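PDB 6QGL: VP5 from Halorubrum pleomorphic virus 6, which is a viral envelope protein that probably mediates fusion of the virus membrane with that of its archaeal host. Local coordinates for residues Ala12-Val17 with Ile309-Thr314; Trp360-Ser365 with Thr373-Pro378. One frame throughout, in Å; residues are numbered along the deposited sequence.

Interaction 1 (Ala12-Val17 with Ile309-Thr314); sequences AAISAV and ITIQDT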
ATOM      1  N   ALA A  12       8.147  10.414  -5.388  1.00128.49           N
ATOM      2  CA  ALA A  12       8.727  11.754  -5.200  1.00129.52           C
ATOM      3  C   ALA A  12       7.873  12.843  -5.879  1.00134.81           C
ATOM      4  O   ALA A  12       7.728  13.955  -5.356  1.00136.01           O
ATOM      5  CB  ALA A  12      10.150  11.779  -5.731  1.00130.81           C
ATOM      6  N   ALA A  13       7.251  12.483  -7.024  1.00130.80           N
ATOM      7  CA  ALA A  13       6.387  13.352  -7.807  1.00132.63           C
ATOM      8  C   ALA A  13       5.027  13.566  -7.177  1.00133.75           C
ATOM      9  O   ALA A  13       4.424  14.586  -7.424  1.00136.43           O
ATOM     10  CB  ALA A  13       6.215  12.795  -9.211  1.00134.77           C
ATOM     11  N   ILE A  14       4.478  12.600  -6.462  1.00125.70           N
ATOM     12  CA  ILE A  14       3.158  12.783  -5.853  1.00124.20           C
ATOM     13  C   ILE A  14       3.250  12.339  -4.395  1.00123.48           C
ATOM     14  O   ILE A  14       3.711  11.216  -4.143  1.00120.83           O
ATOM     15  CB  ILE A  14       2.001  12.072  -6.623  1.00127.54           C
ATOM     16  CG1 ILE A  14       2.066  12.338  -8.140  1.00130.78           C
ATOM     17  CG2 ILE A  14       0.624  12.473  -6.078  1.00129.28           C
ATOM     18  CD1 ILE A  14       1.363  11.332  -8.920  1.00138.62           C
ATOM     19  N   SER A  15       2.828  13.188  -3.437  1.00119.24           N
ATOM     20  CA  SER A  15       2.847  12.878  -1.999  1.00116.32           C
ATOM     21  C   SER A  15       2.083  11.573  -1.704  1.00115.24           C
ATOM     22  O   SER A  15       2.337  10.924  -0.688  1.00112.66           O
ATOM     23  CB  SER A  15       2.274  14.048  -1.208  1.00122.36           C
ATOM     24  OG  SER A  15       3.070  15.210  -1.386  1.00134.28           O
ATOM     25  N   ALA A  16       1.187  11.181  -2.640  1.00110.22           N
ATOM     26  CA  ALA A  16       0.375   9.970  -2.615  1.00107.31           C
ATOM     27  C   ALA A  16       1.205   8.695  -2.512  1.00105.83           C
ATOM     28  O   ALA A  16       2.172   8.529  -3.262  1.00105.84           O
ATOM     29  CB  ALA A  16      -0.491   9.900  -3.857  1.00109.81           C
ATOM     30  N   VAL A  17       0.796   7.797  -1.591  1.00 97.43           N
ATOM     31  CA  VAL A  17       1.394   6.483  -1.329  1.00 93.56           C
ATOM     32  C   VAL A  17       1.133   5.614  -2.566  1.00 95.09           C
ATOM     33  O   VAL A  17      -0.020   5.338  -2.888  1.00 94.93           O
ATOM     34  CB  VAL A  17       0.825   5.841  -0.024  1.00 95.13           C
ATOM     35  CG1 VAL A  17       1.320   4.407   0.160  1.00 92.76           C
ATOM     36  CG2 VAL A  17       1.163   6.682   1.204  1.00 94.88           C
ATOM     37  N   ILE A 309      -5.866  15.441 -13.024  1.00 93.83           N
ATOM     38  CA  ILE A 309      -5.456  16.001 -11.733  1.00 93.75           C
ATOM     39  C   ILE A 309      -4.117  16.700 -11.857  1.00 97.34           C
ATOM     40  O   ILE A 309      -3.314  16.320 -12.703  1.00 95.95           O
ATOM     41  CB  ILE A 309      -5.412  14.831 -10.689  1.00 96.09           C
ATOM     42  CG1 ILE A 309      -6.773  14.129 -10.552  1.00 97.18           C
ATOM     43  CG2 ILE A 309      -4.851  15.228  -9.312  1.00 96.74           C
ATOM     44  CD1 ILE A 309      -7.938  14.996 -10.246  1.00106.96           C
ATOM     45  N   THR A 310      -3.871  17.708 -11.005  1.00 94.89           N
ATOM     46  CA  THR A 310      -2.588  18.390 -10.931  1.00 94.40           C
ATOM     47  C   THR A 310      -2.235  18.643  -9.448  1.00 98.90           C
ATOM     48  O   THR A 310      -3.039  19.183  -8.689  1.00 99.70           O
ATOM     49  CB  THR A 310      -2.470  19.616 -11.858  1.00104.38           C
ATOM     50  OG1 THR A 310      -1.101  20.011 -11.909  1.00103.74           O
ATOM     51  CG2 THR A 310      -3.307  20.795 -11.439  1.00105.25           C
ATOM     52  N   ILE A 311      -1.042  18.175  -9.053  1.00 94.95           N
ATOM     53  CA  ILE A 311      -0.500  18.263  -7.695  1.00 95.60           C
ATOM     54  C   ILE A 311       0.084  19.657  -7.483  1.00101.07           C
ATOM     55  O   ILE A 311       0.958  20.074  -8.240  1.00 99.98           O
ATOM     56  CB  ILE A 311       0.536  17.118  -7.444  1.00 97.63           C
ATOM     57  CG1 ILE A 311       0.037  15.723  -7.962  1.00 96.97           C
ATOM     58  CG2 ILE A 311       0.984  17.054  -5.971  1.00 99.42           C
ATOM     59  CD1 ILE A 311      -1.390  15.165  -7.470  1.00104.51           C
ATOM     60  N   GLN A 312      -0.412  20.375  -6.466  1.00 99.89           N
ATOM     61  CA  GLN A 312      -0.005  21.750  -6.169  1.00101.50           C
ATOM     62  C   GLN A 312       1.494  21.938  -5.920  1.00105.55           C
ATOM     63  O   GLN A 312       2.105  22.787  -6.570  1.00105.12           O
ATOM     64  CB  GLN A 312      -0.819  22.319  -5.003  1.00105.09           C
ATOM     65  CG  GLN A 312      -2.308  22.472  -5.302  1.00122.63           C
ATOM     66  CD  GLN A 312      -3.072  23.088  -4.153  1.00146.14           C
ATOM     67  OE1 GLN A 312      -2.504  23.507  -3.133  1.00142.23           O
ATOM     68  NE2 GLN A 312      -4.385  23.161  -4.294  1.00141.09           N
ATOM     69  N   ASP A 313       2.079  21.161  -4.992  1.00102.24           N
ATOM     70  CA  ASP A 313       3.498  21.260  -4.638  1.00102.33           C
ATOM     71  C   ASP A 313       4.454  20.855  -5.761  1.00104.19           C
ATOM     72  O   ASP A 313       5.438  21.558  -5.999  1.00103.95           O
ATOM     73  CB  ASP A 313       3.799  20.451  -3.368  1.00105.06           C
ATOM     74  CG  ASP A 313       3.211  21.022  -2.096  1.00118.55           C
ATOM     75  OD1 ASP A 313       2.830  22.216  -2.098  1.00120.62           O
ATOM     76  OD2 ASP A 313       3.147  20.283  -1.093  1.00125.29           O
ATOM     77  N   THR A 314       4.164  19.725  -6.434  1.00 98.99           N
ATOM     78  CA  THR A 314       4.958  19.135  -7.515  1.00 97.00           C
ATOM     79  C   THR A 314       4.805  19.819  -8.869  1.00 99.25           C
ATOM     80  O   THR A 314       5.807  20.010  -9.560  1.00 97.97           O
ATOM     81  CB  THR A 314       4.629  17.644  -7.630  1.00105.58           C
ATOM     82  OG1 THR A 314       4.771  17.022  -6.348  1.00106.77           O
ATOM     83  CG2 THR A 314       5.481  16.924  -8.676  1.00103.30           C
TER
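A13 and T314 bring the two backbones closest, their CA atoms 6.0 Å apart, where a loop near the start of the chain passes the end of strand 305-311 and the turn that follows it. This strand belongs to a six-stranded antiparallel sheet, between 317-324 and 447-454, and 312-314 begin the turn into 317-324. Although 12-17 falls in a predicted transmembrane helix, here it has no regular helix and packs against the protein's own sheet.

The apolar part of the contact is I14 against I311. Their side chains cross at about a right angle, and I14 CG2 meets I311 CD1 at 3.6 Å. In I14 the first torsion sets CG2 anti to the backbone N and CG1 beside it (chi1 -47°). This brings both branches to I311 CG1, with I14 CG2 3.8 Å and I14 CG1 4.0 Å from it. The branched, wholly apolar isoleucine suits both buried positions. I14 also touches L318 and L441, fastening the loop to two further strands, and V17 continues the attachment through a backbone bond to Q442.

A13, small enough for its backbone to come close to the turn, presents its carbonyl to the T314 hydroxyl. Although the place of this carbonyl oxygen is less certain, T314 OG1, beside its own backbone N, donates a hydrogen bond to A13 O at 2.7 Å.

Interaction 2 (Trp360-Ser365 with Thr373-Pro378); sequences WDAINS and TITSEP
I363 and I374 face each other as a non-hydrogen-bonded antiparallel pair, a single beta bridge with CA atoms 4.1 Å apart. A bond on each side frames it. T375 N donates to A362 O at 2.9 Å, approaching from above the carbonyl plane, 54° out of it; N364 N donates to T373 O at 2.8 Å, nearly along the C=O axis. A362, the centre of an inverse gamma turn, brings the chain round from W360 into this pairing.

The tight part lies around W360. With CG anti to the backbone N (chi1 -172°), its indole crosses the I374 side chain at about a right angle; NE1 lies 3.4 Å from I374 CG2, while CZ2 meets I374 CD1. At the far end S376 O lies in the ring plane at its edge, 3.5 Å from CZ2, and E377 O approaches CH2. A broad, flat tryptophan can thus span both I374 and the 376-377 main chain. A362 CB lies over the rim of one ring face, its small methyl fitting between the indole and the T375 and S376 side chains. I363 CG1 packs on I374 CG2, adding a second apolar partner to that methyl.

Toward N364 the contact is looser, and short, polar side chains suit this more open end. N364 and T373 lie side by side, pointing the same way, with N364 ND2 in van der Waals contact with T373 CB at 3.7 Å. Exposed T375 meets N364 at a slant, CG2 3.4 Å from N364 OD1. A water accepts from T373 N and lies 2.7 Å from N364 O, to which it probably donates, standing in for the second direct bond of a regular hydrogen-bonded pair.

Beneath the apolar part, I363 touches V386, and W360 and I374 touch I384, both on strand 382-388; W360 and I363 reach A427 on strand 422-431, while I374 pairs through its backbone with W409 of strand 409-412.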
ATOM      1  N   TRP A 360       9.427  21.884 -14.632  1.00 82.45           N
ATOM      2  CA  TRP A 360      10.579  21.859 -13.736  1.00 82.18           C
ATOM      3  C   TRP A 360      11.205  23.258 -13.682  1.00 85.71           C
ATOM      4  O   TRP A 360      12.086  23.583 -14.482  1.00 84.55           O
ATOM      5  CB  TRP A 360      11.593  20.789 -14.177  1.00 79.93           C
ATOM      6  CG  TRP A 360      12.694  20.591 -13.184  1.00 81.43           C
ATOM      7  CD1 TRP A 360      13.914  21.199 -13.180  1.00 84.59           C
ATOM      8  CD2 TRP A 360      12.638  19.793 -11.997  1.00 82.35           C
ATOM      9  NE1 TRP A 360      14.635  20.805 -12.079  1.00 85.16           N
ATOM     10  CE2 TRP A 360      13.878  19.936 -11.337  1.00 87.10           C
ATOM     11  CE3 TRP A 360      11.665  18.953 -11.433  1.00 83.78           C
ATOM     12  CZ2 TRP A 360      14.174  19.267 -10.143  1.00 87.71           C
ATOM     13  CZ3 TRP A 360      11.958  18.292 -10.249  1.00 86.35           C
ATOM     14  CH2 TRP A 360      13.199  18.452  -9.617  1.00 88.01           C
ATOM     15  N   ASP A 361      10.716  24.093 -12.751  1.00 82.90           N
ATOM     16  CA  ASP A 361      11.167  25.476 -12.575  1.00 83.17           C
ATOM     17  C   ASP A 361      12.440  25.611 -11.725  1.00 86.38           C
ATOM     18  O   ASP A 361      13.091  26.658 -11.775  1.00 86.66           O
ATOM     19  CB  ASP A 361      10.030  26.358 -12.015  1.00 86.67           C
ATOM     20  CG  ASP A 361       8.740  26.362 -12.824  1.00 96.50           C
ATOM     21  OD1 ASP A 361       8.812  26.237 -14.069  1.00 95.96           O
ATOM     22  OD2 ASP A 361       7.660  26.509 -12.215  1.00103.38           O
ATOM     23  N   ALA A 362      12.798  24.557 -10.960  1.00 81.82           N
ATOM     24  CA  ALA A 362      13.982  24.537 -10.090  1.00 82.05           C
ATOM     25  C   ALA A 362      15.259  24.163 -10.876  1.00 82.92           C
ATOM     26  O   ALA A 362      15.870  23.120 -10.629  1.00 82.51           O
ATOM     27  CB  ALA A 362      13.753  23.579  -8.925  1.00 83.84           C
ATOM     28  N   ILE A 363      15.652  25.037 -11.821  1.00 77.21           N
ATOM     29  CA  ILE A 363      16.811  24.854 -12.702  1.00 75.05           C
ATOM     30  C   ILE A 363      17.594  26.165 -12.900  1.00 78.17           C
ATOM     31  O   ILE A 363      16.988  27.230 -13.040  1.00 77.92           O
ATOM     32  CB  ILE A 363      16.363  24.191 -14.051  1.00 75.93           C
ATOM     33  CG1 ILE A 363      17.569  23.734 -14.908  1.00 74.94           C
ATOM     34  CG2 ILE A 363      15.384  25.078 -14.858  1.00 76.07           C
ATOM     35  CD1 ILE A 363      17.254  22.679 -15.945  1.00 78.12           C
ATOM     36  N   ASN A 364      18.938  26.077 -12.900  1.00 74.24           N
ATOM     37  CA  ASN A 364      19.820  27.224 -13.130  1.00 74.00           C
ATOM     38  C   ASN A 364      19.811  27.579 -14.610  1.00 75.11           C
ATOM     39  O   ASN A 364      19.740  26.681 -15.453  1.00 73.07           O
ATOM     40  CB  ASN A 364      21.251  26.923 -12.679  1.00 74.92           C
ATOM     41  CG  ASN A 364      21.479  26.988 -11.188  1.00 97.79           C
ATOM     42  OD1 ASN A 364      20.563  27.210 -10.385  1.00 91.35           O
ATOM     43  ND2 ASN A 364      22.726  26.797 -10.787  1.00 91.23           N
ATOM     44  N   SER A 365      19.880  28.887 -14.921  1.00 71.12           N
ATOM     45  CA  SER A 365      19.860  29.396 -16.291  1.00 68.88           C
ATOM     46  C   SER A 365      21.106  29.000 -17.085  1.00 69.78           C
ATOM     47  O   SER A 365      20.979  28.496 -18.192  1.00 67.52           O
ATOM     48  CB  SER A 365      19.677  30.913 -16.301  1.00 73.54           C
ATOM     49  OG  SER A 365      19.494  31.414 -17.616  1.00 81.34           O
ATOM     50  N   THR A 373      22.611  22.530 -14.098  1.00 70.56           N
ATOM     51  CA  THR A 373      22.406  22.406 -12.653  1.00 72.92           C
ATOM     52  C   THR A 373      20.948  22.663 -12.268  1.00 78.20           C
ATOM     53  O   THR A 373      20.341  23.622 -12.744  1.00 76.75           O
ATOM     54  CB  THR A 373      23.401  23.291 -11.868  1.00 82.71           C
ATOM     55  OG1 THR A 373      24.704  23.183 -12.443  1.00 82.07           O
ATOM     56  CG2 THR A 373      23.474  22.927 -10.387  1.00 83.52           C
ATOM     57  N   ILE A 374      20.400  21.794 -11.400  1.00 77.10           N
ATOM     58  CA  ILE A 374      19.033  21.876 -10.868  1.00 77.78           C
ATOM     59  C   ILE A 374      19.095  22.141  -9.352  1.00 85.95           C
ATOM     60  O   ILE A 374      20.053  21.711  -8.708  1.00 86.88           O
ATOM     61  CB  ILE A 374      18.164  20.648 -11.265  1.00 79.81           C
ATOM     62  CG1 ILE A 374      18.757  19.318 -10.739  1.00 81.03           C
ATOM     63  CG2 ILE A 374      17.956  20.609 -12.788  1.00 78.58           C
ATOM     64  CD1 ILE A 374      17.839  18.100 -10.779  1.00 86.78           C
ATOM     65  N   THR A 375      18.110  22.876  -8.795  1.00 84.83           N
ATOM     66  CA  THR A 375      18.109  23.261  -7.373  1.00 87.96           C
ATOM     67  C   THR A 375      17.178  22.400  -6.483  1.00 94.61           C
ATOM     68  O   THR A 375      16.923  22.763  -5.329  1.00 96.44           O
ATOM     69  CB  THR A 375      17.816  24.767  -7.217  1.00 95.81           C
ATOM     70  OG1 THR A 375      16.493  25.048  -7.671  1.00 94.56           O
ATOM     71  CG2 THR A 375      18.820  25.647  -7.948  1.00 93.14           C
ATOM     72  N   SER A 376      16.700  21.257  -7.003  1.00 91.04           N
ATOM     73  CA  SER A 376      15.834  20.321  -6.277  1.00 91.99           C
ATOM     74  C   SER A 376      16.140  18.883  -6.686  1.00 96.37           C
ATOM     75  O   SER A 376      16.719  18.667  -7.751  1.00 94.71           O
ATOM     76  CB  SER A 376      14.361  20.644  -6.512  1.00 94.88           C
ATOM     77  OG  SER A 376      13.946  21.737  -5.710  1.00105.88           O
ATOM     78  N   GLU A 377      15.784  17.904  -5.832  1.00 94.81           N
ATOM     79  CA  GLU A 377      16.033  16.485  -6.095  1.00 94.53           C
ATOM     80  C   GLU A 377      15.183  15.961  -7.267  1.00 96.38           C
ATOM     81  O   GLU A 377      13.958  16.122  -7.242  1.00 95.08           O
ATOM     82  CB  GLU A 377      15.828  15.635  -4.822  1.00 97.77           C
ATOM     83  CG  GLU A 377      16.268  14.180  -4.960  1.00108.22           C
ATOM     84  CD  GLU A 377      16.902  13.534  -3.742  1.00126.39           C
ATOM     85  OE1 GLU A 377      16.367  13.700  -2.621  1.00119.56           O
ATOM     86  OE2 GLU A 377      17.930  12.839  -3.915  1.00117.62           O
ATOM     87  N   PRO A 378      15.820  15.343  -8.296  1.00 92.42           N
ATOM     88  CA  PRO A 378      15.036  14.793  -9.415  1.00 90.72           C
ATOM     89  C   PRO A 378      14.198  13.598  -8.960  1.00 95.82           C
ATOM     90  O   PRO A 378      14.650  12.813  -8.120  1.00 96.96           O
ATOM     91  CB  PRO A 378      16.106  14.393 -10.436  1.00 91.81           C
ATOM     92  CG  PRO A 378      17.322  14.135  -9.634  1.00 97.81           C
ATOM     93  CD  PRO A 378      17.265  15.079  -8.469  1.00 94.65           C
TER
HETATM   94  O   HOH W   1      21.706  24.788 -15.710  1.00 53.65           O

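How the interactions relate
Interactions 1 and 2 follow one another along the chain and lie on the same side of its centre, with contact centres about 17 Å apart. Their nearest atoms come to about 5 Å without touching. Y379, directly after 373-378, spans the interval: it touches A12 and T314 from interaction 1, and its ring packs edge-to-face with W360 from interaction 2. The two contacts also differ in reach. In 12-17 with 309-314, 291 intervening residues separate the segments, so it ties the start of the chain to a distant sheet; 360-365 with 373-378 closes a local excursion whose seven intervening residues include strand 366-367 and the start of strand 371-374.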